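Side-chain contacts in hypothetical protein (Nitrosomonas europaea, PDB 2IN3), which probably acts as a thiol-disulfide oxidoreductase, perhaps a disulfide isomerase, of the FrnE-like branch of the DsbA family: residues N83-P86 against E87-Y91; E127-Q131 against L132-K136; W172-G176 against F177-V181. All coordinates share one frame; numbering follows the deposited sequence.

In the fold
Interactions 1 and 2 belong to the helical region between strands 40-45 and 179-184, whereas interaction 3 leads into the thioredoxin-type sheet. The first two have centres 15 Å apart and touch where Phe89 CE1 packs at 3.7 Å from Asp128 OD1. Interaction 3 stands apart, its centre 27 Å from that of interaction 1 and 26 Å from that of interaction 2; the nearest atoms are about 11 and 16 Å away. Interaction 3 touches the probable redox site, a CxxC pattern formed by Cys18 and Cys21 at a helix start, through Pro178 on Cys21; interaction 1 only approaches it, through Tyr91, which lies near the pair without touching it.

Interaction 1. Residues N83-P86 against E87-Y91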
ATOM      1  N   ASN A  83       2.860  22.257  -8.355  1.00 47.30           N
ATOM      2  CA  ASN A  83       3.118  21.448  -9.557  1.00 47.87           C
ATOM      3  C   ASN A  83       2.817  19.945  -9.470  1.00 47.23           C
ATOM      4  O   ASN A  83       3.378  19.160 -10.230  1.00 47.77           O
ATOM      5  CB  ASN A  83       4.518  21.716 -10.119  1.00 48.04           C
ATOM      6  CG  ASN A  83       4.687  23.163 -10.549  1.00 50.65           C
ATOM      7  OD1 ASN A  83       5.033  24.024  -9.741  1.00 53.86           O
ATOM      8  ND2 ASN A  83       4.423  23.443 -11.823  1.00 52.43           N
ATOM      9  N   ALA A  84       1.921  19.566  -8.558  1.00 46.95           N
ATOM     10  CA  ALA A  84       1.410  18.189  -8.446  1.00 46.39           C
ATOM     11  C   ALA A  84       0.844  17.673  -9.765  1.00 46.83           C
ATOM     12  O   ALA A  84       0.212  18.425 -10.534  1.00 45.45           O
ATOM     13  CB  ALA A  84       0.342  18.097  -7.351  1.00 46.57           C
ATOM     14  N   LEU A  85       1.091  16.386 -10.022  1.00 46.44           N
ATOM     15  CA  LEU A  85       0.500  15.684 -11.164  1.00 47.06           C
ATOM     16  C   LEU A  85       0.500  16.521 -12.449  1.00 47.11           C
ATOM     17  O   LEU A  85      -0.577  16.881 -12.939  1.00 47.36           O
ATOM     18  CB  LEU A  85      -0.929  15.218 -10.813  1.00 46.42           C
ATOM     19  CG  LEU A  85      -1.045  14.301  -9.586  1.00 46.73           C
ATOM     20  CD1 LEU A  85      -2.498  14.090  -9.146  1.00 47.98           C
ATOM     21  CD2 LEU A  85      -0.386  12.956  -9.842  1.00 47.45           C
ATOM     22  N   PRO A  86       1.699  16.813 -13.011  1.00 47.65           N
ATOM     23  CA  PRO A  86       1.811  17.678 -14.192  1.00 47.72           C
ATOM     24  C   PRO A  86       1.154  17.006 -15.382  1.00 48.22           C
ATOM     25  O   PRO A  86       1.061  15.782 -15.411  1.00 47.87           O
ATOM     26  CB  PRO A  86       3.324  17.767 -14.460  1.00 48.13           C
ATOM     27  CG  PRO A  86       4.002  17.064 -13.339  1.00 47.85           C
ATOM     28  CD  PRO A  86       3.001  16.261 -12.584  1.00 47.78           C
ATOM     29  N   GLU A  87       0.709  17.786 -16.361  1.00 48.31           N
ATOM     30  CA  GLU A  87       0.045  17.191 -17.513  1.00 49.12           C
ATOM     31  C   GLU A  87       1.046  16.320 -18.280  1.00 49.02           C
ATOM     32  O   GLU A  87       2.204  16.703 -18.493  1.00 49.03           O
ATOM     33  CB  GLU A  87      -0.653  18.254 -18.398  1.00 49.51           C
ATOM     34  CG  GLU A  87       0.089  18.699 -19.632  1.00 51.20           C
ATOM     35  CD  GLU A  87      -0.154  17.796 -20.846  1.00 54.51           C
ATOM     36  OE1 GLU A  87      -0.721  16.688 -20.674  1.00 55.58           O
ATOM     37  OE2 GLU A  87       0.231  18.195 -21.976  1.00 54.11           O
ATOM     38  N   GLY A  88       0.591  15.135 -18.665  1.00 48.84           N
ATOM     39  CA  GLY A  88       1.453  14.175 -19.321  1.00 48.63           C
ATOM     40  C   GLY A  88       1.759  13.050 -18.363  1.00 48.65           C
ATOM     41  O   GLY A  88       2.184  11.976 -18.779  1.00 48.65           O
ATOM     42  N   PHE A  89       1.540  13.289 -17.071  1.00 48.24           N
ATOM     43  CA  PHE A  89       1.782  12.267 -16.076  1.00 48.60           C
ATOM     44  C   PHE A  89       0.851  11.082 -16.313  1.00 48.37           C
ATOM     45  O   PHE A  89      -0.351  11.265 -16.563  1.00 48.49           O
ATOM     46  CB  PHE A  89       1.595  12.814 -14.653  1.00 48.48           C
ATOM     47  CG  PHE A  89       1.886  11.808 -13.594  1.00 49.62           C
ATOM     48  CD1 PHE A  89       3.206  11.447 -13.303  1.00 49.84           C
ATOM     49  CD2 PHE A  89       0.845  11.179 -12.919  1.00 48.75           C
ATOM     50  CE1 PHE A  89       3.481  10.488 -12.330  1.00 49.94           C
ATOM     51  CE2 PHE A  89       1.099  10.220 -11.947  1.00 47.85           C
ATOM     52  CZ  PHE A  89       2.414   9.873 -11.644  1.00 49.60           C
ATOM     53  N   ILE A  90       1.418   9.880 -16.247  1.00 47.83           N
ATOM     54  CA  ILE A  90       0.667   8.649 -16.456  1.00 47.80           C
ATOM     55  C   ILE A  90       0.530   7.944 -15.102  1.00 48.10           C
ATOM     56  O   ILE A  90       1.527   7.590 -14.463  1.00 48.15           O
ATOM     57  CB  ILE A  90       1.332   7.740 -17.515  1.00 48.12           C
ATOM     58  CG1 ILE A  90       1.390   8.465 -18.874  1.00 47.28           C
ATOM     59  CG2 ILE A  90       0.597   6.395 -17.631  1.00 47.89           C
ATOM     60  CD1 ILE A  90       2.019   7.660 -19.986  1.00 47.75           C
ATOM     61  N   TYR A  91      -0.709   7.751 -14.675  1.00 47.79           N
ATOM     62  CA  TYR A  91      -1.004   7.236 -13.344  1.00 48.03           C
ATOM     63  C   TYR A  91      -1.001   5.682 -13.315  1.00 48.33           C
ATOM     64  O   TYR A  91      -2.039   5.047 -13.068  1.00 47.55           O
ATOM     65  CB  TYR A  91      -2.335   7.835 -12.845  1.00 48.26           C
ATOM     66  CG  TYR A  91      -2.380   8.006 -11.346  1.00 48.51           C
ATOM     67  CD1 TYR A  91      -2.206   9.264 -10.759  1.00 47.58           C
ATOM     68  CD2 TYR A  91      -2.564   6.904 -10.507  1.00 47.94           C
ATOM     69  CE1 TYR A  91      -2.231   9.420  -9.375  1.00 47.17           C
ATOM     70  CE2 TYR A  91      -2.579   7.047  -9.116  1.00 49.70           C
ATOM     71  CZ  TYR A  91      -2.412   8.301  -8.565  1.00 49.55           C
ATOM     72  OH  TYR A  91      -2.428   8.422  -7.206  1.00 49.24           O
TER
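Leu85 reaches Phe89 with one methyl branch, the two side chains crossing obliquely round a tight turn. Its CD2 atom lies 3.8 Å from Phe89 CE2 and equally close to CD2 of that ring, approaching the CD2-CE2 bond at a slant. The same methyl meets Tyr91 differently: it comes up to the edge of the phenol ring, near the ring plane, with Leu85 CD2 4.0 Å from Tyr91 CE1. Tyr91 CD1 in turn lies at the edge of the Phe89 ring, in its plane; the two rings share the one leucine methyl.

The backbone sets up this meeting through a type II beta turn from Pro86 to Phe89. Phe89 N donates to Pro86 O over 3.0 Å, with an N-H...O angle of 152° and the donor tilted 26° from the carbonyl plane. Gly88 takes the third position at positive phi, where a side chain would press against the carbonyl oxygen of Glu87. With CG anti to the backbone N (chi1 -178°), the Phe89 ring extends from the turn toward Leu85, while its CB passes 3.1 Å from Pro86 O and 4.3 Å from Pro86 CD.

The loop joins helix 58-75 to helix 94-106. Arg61 of the former hydrogen-bonds the carbonyl oxygens of Ala84 and Leu85, and Phe122 of helix 111-123 packs on both Leu85 and Phe89. Tyr91 OH is hydrogen-bonded to Met17 O.

The chemistry thus divides in three: one bent backbone bond closes the turn, Leu85 and Phe89 pack against each other by apolar contact alone, and the Tyr91 hydroxyl supplies a polar anchor on Met17 O that probably fixes the place of its ring beside Leu85.

Interaction 2. Residues E127-Q131 against L132-K136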
ATOM      1  N   GLU A 127       8.126  12.197  -7.014  1.00 47.86           N
ATOM      2  CA  GLU A 127       8.953  11.333  -7.828  1.00 49.11           C
ATOM      3  C   GLU A 127       8.047  10.393  -8.605  1.00 49.06           C
ATOM      4  O   GLU A 127       6.949  10.068  -8.146  1.00 48.19           O
ATOM      5  CB  GLU A 127       9.923  10.550  -6.966  1.00 49.59           C
ATOM      6  CG  GLU A 127      10.820  11.426  -6.139  1.00 52.26           C
ATOM      7  CD  GLU A 127      11.887  10.641  -5.412  1.00 56.98           C
ATOM      8  OE1 GLU A 127      12.097   9.460  -5.734  1.00 59.86           O
ATOM      9  OE2 GLU A 127      12.510  11.205  -4.500  1.00 61.28           O
ATOM     10  N   ASP A 128       8.497   9.993  -9.790  1.00 49.13           N
ATOM     11  CA  ASP A 128       7.714   9.097 -10.619  1.00 49.59           C
ATOM     12  C   ASP A 128       7.989   7.675 -10.162  1.00 49.09           C
ATOM     13  O   ASP A 128       8.880   6.991 -10.673  1.00 48.73           O
ATOM     14  CB  ASP A 128       8.036   9.292 -12.102  1.00 50.53           C
ATOM     15  CG  ASP A 128       7.054   8.564 -13.017  1.00 52.43           C
ATOM     16  OD1 ASP A 128       6.124   7.889 -12.509  1.00 53.72           O
ATOM     17  OD2 ASP A 128       7.218   8.679 -14.254  1.00 53.71           O
ATOM     18  N   VAL A 129       7.206   7.250  -9.172  1.00 50.32           N
ATOM     19  CA  VAL A 129       7.367   5.940  -8.543  1.00 50.44           C
ATOM     20  C   VAL A 129       6.878   4.770  -9.401  1.00 51.13           C
ATOM     21  O   VAL A 129       7.015   3.602  -9.014  1.00 51.07           O
ATOM     22  CB  VAL A 129       6.765   5.902  -7.107  1.00 50.25           C
ATOM     23  CG1 VAL A 129       7.447   6.952  -6.243  1.00 48.33           C
ATOM     24  CG2 VAL A 129       5.256   6.104  -7.125  1.00 50.21           C
ATOM     25  N   ALA A 130       6.360   5.092 -10.587  1.00 51.32           N
ATOM     26  CA  ALA A 130       6.165   4.092 -11.646  1.00 51.61           C
ATOM     27  C   ALA A 130       7.469   3.630 -12.323  1.00 51.79           C
ATOM     28  O   ALA A 130       7.458   2.637 -13.059  1.00 52.09           O
ATOM     29  CB  ALA A 130       5.192   4.618 -12.688  1.00 51.82           C
ATOM     30  N   GLN A 131       8.585   4.335 -12.085  1.00 51.65           N
ATOM     31  CA  GLN A 131       9.863   4.011 -12.726  1.00 51.20           C
ATOM     32  C   GLN A 131      10.812   3.168 -11.871  1.00 50.68           C
ATOM     33  O   GLN A 131      11.003   3.444 -10.690  1.00 50.11           O
ATOM     34  CB  GLN A 131      10.607   5.280 -13.194  1.00 51.90           C
ATOM     35  CG  GLN A 131       9.739   6.345 -13.888  1.00 52.96           C
ATOM     36  CD  GLN A 131       9.238   5.930 -15.281  1.00 55.77           C
ATOM     37  OE1 GLN A 131       9.918   5.217 -16.023  1.00 54.48           O
ATOM     38  NE2 GLN A 131       8.042   6.405 -15.642  1.00 55.73           N
ATOM     39  N   LEU A 132      11.444   2.174 -12.498  1.00 49.89           N
ATOM     40  CA  LEU A 132      12.439   1.327 -11.826  1.00 49.63           C
ATOM     41  C   LEU A 132      13.563   2.159 -11.185  1.00 49.30           C
ATOM     42  O   LEU A 132      13.980   1.889 -10.052  1.00 49.41           O
ATOM     43  CB  LEU A 132      13.015   0.251 -12.776  1.00 49.69           C
ATOM     44  CG  LEU A 132      14.285  -0.512 -12.355  1.00 49.46           C
ATOM     45  CD1 LEU A 132      14.006  -1.432 -11.183  1.00 51.13           C
ATOM     46  CD2 LEU A 132      14.942  -1.291 -13.497  1.00 50.18           C
ATOM     47  N   ALA A 133      14.033   3.169 -11.910  1.00 48.41           N
ATOM     48  CA  ALA A 133      15.114   4.027 -11.435  1.00 48.07           C
ATOM     49  C   ALA A 133      14.773   4.582 -10.057  1.00 47.25           C
ATOM     50  O   ALA A 133      15.598   4.548  -9.136  1.00 47.36           O
ATOM     51  CB  ALA A 133      15.392   5.157 -12.438  1.00 48.35           C
ATOM     52  N   ILE A 134      13.536   5.048  -9.909  1.00 46.57           N
ATOM     53  CA  ILE A 134      13.061   5.548  -8.639  1.00 45.29           C
ATOM     54  C   ILE A 134      12.941   4.448  -7.580  1.00 45.32           C
ATOM     55  O   ILE A 134      13.450   4.603  -6.453  1.00 44.70           O
ATOM     56  CB  ILE A 134      11.730   6.345  -8.814  1.00 45.81           C
ATOM     57  CG1 ILE A 134      11.930   7.505  -9.815  1.00 44.99           C
ATOM     58  CG2 ILE A 134      11.204   6.831  -7.465  1.00 43.81           C
ATOM     59  CD1 ILE A 134      12.993   8.521  -9.403  1.00 46.35           C
ATOM     60  N   LEU A 135      12.303   3.332  -7.944  1.00 44.92           N
ATOM     61  CA  LEU A 135      12.061   2.239  -7.010  1.00 44.47           C
ATOM     62  C   LEU A 135      13.344   1.608  -6.437  1.00 44.44           C
ATOM     63  O   LEU A 135      13.409   1.316  -5.233  1.00 43.66           O
ATOM     64  CB  LEU A 135      11.156   1.171  -7.653  1.00 43.78           C
ATOM     65  CG  LEU A 135       9.714   1.636  -7.975  1.00 44.80           C
ATOM     66  CD1 LEU A 135       8.969   0.596  -8.819  1.00 43.57           C
ATOM     67  CD2 LEU A 135       8.912   1.997  -6.698  1.00 44.55           C
ATOM     68  N   LYS A 136      14.346   1.384  -7.288  1.00 45.31           N
ATOM     69  CA  LYS A 136      15.605   0.761  -6.851  1.00 45.82           C
ATOM     70  C   LYS A 136      16.384   1.652  -5.877  1.00 46.03           C
ATOM     71  O   LYS A 136      17.029   1.175  -4.931  1.00 46.34           O
ATOM     72  CB  LYS A 136      16.466   0.333  -8.057  1.00 46.22           C
ATOM     73  CG  LYS A 136      17.112   1.488  -8.819  1.00 46.93           C
ATOM     74  CD  LYS A 136      17.859   0.988 -10.051  1.00 47.51           C
ATOM     75  CE  LYS A 136      18.597   2.117 -10.776  1.00 50.39           C
ATOM     76  NZ  LYS A 136      18.959   1.642 -12.158  1.00 53.97           N
TER
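Ile134 faces Glu127 and Val129 with its CG2 methyl, because chi1 of -57° sets that branch anti to the backbone N while CG1 lies beside the N. Glu127, extended beyond CG, carries its carboxylate across the Ile134 side chain at a slant, with OE1 3.3 Å from Ile134 CG2. The same methyl meets Val129 CG1 at 4.0 Å. The other branch points to the backbone of the loop, with Ile134 CG1 3.2 Å from Asp128 O. Glu127 OE1 is thus buried against hydrocarbon, and Lys137 offers it just a long, weak ion pair.

The Gln131 chain bends at chi2 and folds back to Asp128. Its NE2 donates to Asp128 OD2 over 2.8 Å, meeting the oxygen from above the carboxylate, 56° out of the plane. The other carboxylate oxygen, Asp128 OD1, takes a weak bond from Ala130 N at 3.4 Å. Together they tie the Asp128 side chain to the turn that this residue opens.

The turn is of type I, from Asp128 to Gln131, closed by Gln131 N to Asp128 O at 3.0 Å, and it delivers Gln131 to the N-cap of helix 132-141 in the helical part of this DsbA-like fold. Asp128 is also the centre of an inverse gamma turn. Helical bonding begins with Leu135 N donating to Gln131 O over 3.0 Å, nearly straight at 166° and in the carbonyl plane.

Leu135 lays its isobutyl end against the turn, CD2 coming within 3.4 Å of Val129 O. Ile118 of helix 111-123 touches both Val129 and Leu135, and Phe122 of that helix adds to the packing on Val129. On the flank of helix 146-154, Leu132 meets Phe149 and Phe153.

Interaction 3. Residues W172-G176 against F177-V181; sequences WGISG and FPALV
Phe177 and Ile174 meet across a bend that carries the chain from helix 156-171 into strand 179-184 of the thioredoxin-type sheet. The bend contains Pro178, preceded by a cis peptide bond; this is the cis-proline loop of the thioredoxin fold, and Pro178 touches Cys21 of the probable CxxC site. Gly173 ends the helix in a Schellman motif, its positive phi suiting glycine.

A CH-pi contact leads. Ile174 CG2 sits over a face of the Phe177 ring, 4.1 Å from the ring centroid and 27° off the normal, the two side chains crossing at about a right angle. Phe177 CG stands beside its own backbone N (chi1 -57°), which swings the ring back under the preceding peptide and toward Ile174. An alanine in place of Phe177 is likely to leave the CG2 methyl of Ile174 without its aromatic platform and open a gap beneath the bend, where Val169 of helix 156-171 also touches the ring.

Apolar packing continues along the strand. The same CG2 of Ile174 is 3.5 Å from Ala179 CB, whereas the other branch reaches farther, putting Ile174 CD1 3.9 Å from Val181 CG2. Trp172 closes the row: Val181 CG1 comes within 4.0 Å of Trp172 CZ3, at an angle to the indole ring. Trp172 also makes an edge-to-face contact with Trp11 of strand 9-14, the strand that pairs with Ala179 and Val181 through backbone hydrogen bonds.

The polar component is a single buried carbonyl. Gly176 O has no hydrogen-bonding partner in the model; it lies over the same face of Phe177 as the isoleucine methyl, 3.3 Å from Phe177 CG and 3.5 Å from Ala179 CB.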
ATOM      1  N   TRP A 172     -12.085 -11.358  -3.636  1.00 48.52           N
ATOM      2  CA  TRP A 172     -12.570 -11.089  -2.294  1.00 49.14           C
ATOM      3  C   TRP A 172     -13.623  -9.974  -2.227  1.00 49.47           C
ATOM      4  O   TRP A 172     -14.102  -9.649  -1.145  1.00 50.33           O
ATOM      5  CB  TRP A 172     -11.420 -10.739  -1.355  1.00 48.97           C
ATOM      6  CG  TRP A 172     -10.516 -11.871  -1.033  1.00 48.31           C
ATOM      7  CD1 TRP A 172     -10.634 -13.172  -1.438  1.00 49.05           C
ATOM      8  CD2 TRP A 172      -9.362 -11.811  -0.194  1.00 47.22           C
ATOM      9  NE1 TRP A 172      -9.593 -13.917  -0.930  1.00 49.53           N
ATOM     10  CE2 TRP A 172      -8.809 -13.107  -0.149  1.00 48.53           C
ATOM     11  CE3 TRP A 172      -8.725 -10.776   0.514  1.00 43.75           C
ATOM     12  CZ2 TRP A 172      -7.649 -13.401   0.581  1.00 48.70           C
ATOM     13  CZ3 TRP A 172      -7.591 -11.074   1.242  1.00 48.36           C
ATOM     14  CH2 TRP A 172      -7.060 -12.378   1.267  1.00 48.52           C
ATOM     15  N   GLY A 173     -13.945  -9.368  -3.365  1.00 49.50           N
ATOM     16  CA  GLY A 173     -14.957  -8.312  -3.415  1.00 49.99           C
ATOM     17  C   GLY A 173     -14.595  -6.986  -2.756  1.00 50.37           C
ATOM     18  O   GLY A 173     -15.491  -6.234  -2.350  1.00 50.18           O
ATOM     19  N   ILE A 174     -13.302  -6.667  -2.660  1.00 50.37           N
ATOM     20  CA  ILE A 174     -12.891  -5.445  -1.954  1.00 51.25           C
ATOM     21  C   ILE A 174     -13.278  -4.189  -2.752  1.00 51.60           C
ATOM     22  O   ILE A 174     -12.833  -4.002  -3.875  1.00 51.19           O
ATOM     23  CB  ILE A 174     -11.369  -5.415  -1.631  1.00 50.86           C
ATOM     24  CG1 ILE A 174     -10.879  -6.726  -0.989  1.00 51.05           C
ATOM     25  CG2 ILE A 174     -11.004  -4.185  -0.772  1.00 50.45           C
ATOM     26  CD1 ILE A 174     -11.452  -7.050   0.375  1.00 51.47           C
ATOM     27  N   SER A 175     -14.082  -3.317  -2.145  1.00 53.43           N
ATOM     28  CA  SER A 175     -14.664  -2.179  -2.879  1.00 55.51           C
ATOM     29  C   SER A 175     -14.061  -0.818  -2.497  1.00 55.56           C
ATOM     30  O   SER A 175     -14.276   0.189  -3.190  1.00 56.26           O
ATOM     31  CB  SER A 175     -16.186  -2.142  -2.702  1.00 55.54           C
ATOM     32  OG  SER A 175     -16.518  -1.890  -1.342  1.00 58.72           O
ATOM     33  N   GLY A 176     -13.321  -0.789  -1.398  1.00 54.74           N
ATOM     34  CA  GLY A 176     -12.735   0.446  -0.920  1.00 53.97           C
ATOM     35  C   GLY A 176     -11.343   0.167  -0.410  1.00 52.85           C
ATOM     36  O   GLY A 176     -11.037  -0.948   0.006  1.00 53.02           O
ATOM     37  N   PHE A 177     -10.486   1.176  -0.468  1.00 52.25           N
ATOM     38  CA  PHE A 177      -9.078   1.016  -0.049  1.00 50.63           C
ATOM     39  C   PHE A 177      -8.725   2.239   0.768  1.00 48.90           C
ATOM     40  O   PHE A 177      -9.280   3.309   0.500  1.00 49.26           O
ATOM     41  CB  PHE A 177      -8.179   0.880  -1.262  1.00 50.93           C
ATOM     42  CG  PHE A 177      -8.583  -0.256  -2.149  1.00 53.17           C
ATOM     43  CD1 PHE A 177      -7.928  -1.482  -2.062  1.00 51.22           C
ATOM     44  CD2 PHE A 177      -9.687  -0.118  -3.023  1.00 52.27           C
ATOM     45  CE1 PHE A 177      -8.326  -2.559  -2.868  1.00 52.63           C
ATOM     46  CE2 PHE A 177     -10.108  -1.182  -3.830  1.00 53.89           C
ATOM     47  CZ  PHE A 177      -9.427  -2.419  -3.743  1.00 53.74           C
ATOM     48  N   PRO A 178      -7.855   2.078   1.789  1.00 46.11           N
ATOM     49  CA  PRO A 178      -7.197   0.836   2.225  1.00 45.49           C
ATOM     50  C   PRO A 178      -8.227  -0.157   2.793  1.00 44.13           C
ATOM     51  O   PRO A 178      -9.287   0.272   3.232  1.00 43.69           O
ATOM     52  CB  PRO A 178      -6.301   1.314   3.383  1.00 45.54           C
ATOM     53  CG  PRO A 178      -6.965   2.567   3.894  1.00 45.93           C
ATOM     54  CD  PRO A 178      -7.504   3.223   2.652  1.00 45.94           C
ATOM     55  N   ALA A 179      -7.939  -1.453   2.757  1.00 43.28           N
ATOM     56  CA  ALA A 179      -8.852  -2.423   3.350  1.00 43.08           C
ATOM     57  C   ALA A 179      -8.040  -3.318   4.247  1.00 43.57           C
ATOM     58  O   ALA A 179      -6.828  -3.462   4.062  1.00 44.47           O
ATOM     59  CB  ALA A 179      -9.568  -3.238   2.283  1.00 43.15           C
ATOM     60  N   LEU A 180      -8.706  -3.897   5.237  1.00 43.65           N
ATOM     61  CA  LEU A 180      -8.048  -4.824   6.146  1.00 43.66           C
ATOM     62  C   LEU A 180      -8.902  -6.070   6.208  1.00 43.40           C
ATOM     63  O   LEU A 180     -10.133  -5.985   6.400  1.00 43.02           O
ATOM     64  CB  LEU A 180      -7.925  -4.202   7.548  1.00 43.63           C
ATOM     65  CG  LEU A 180      -6.796  -3.159   7.712  1.00 44.02           C
ATOM     66  CD1 LEU A 180      -6.890  -2.542   9.093  1.00 45.12           C
ATOM     67  CD2 LEU A 180      -5.418  -3.743   7.541  1.00 45.78           C
ATOM     68  N   VAL A 181      -8.248  -7.210   6.053  1.00 42.78           N
ATOM     69  CA  VAL A 181      -8.902  -8.520   6.085  1.00 44.17           C
ATOM     70  C   VAL A 181      -8.090  -9.450   6.969  1.00 44.11           C
ATOM     71  O   VAL A 181      -6.867  -9.578   6.788  1.00 44.26           O
ATOM     72  CB  VAL A 181      -9.011  -9.152   4.652  1.00 44.04           C
ATOM     73  CG1 VAL A 181      -9.486 -10.621   4.739  1.00 45.16           C
ATOM     74  CG2 VAL A 181      -9.962  -8.354   3.792  1.00 44.65           C
TER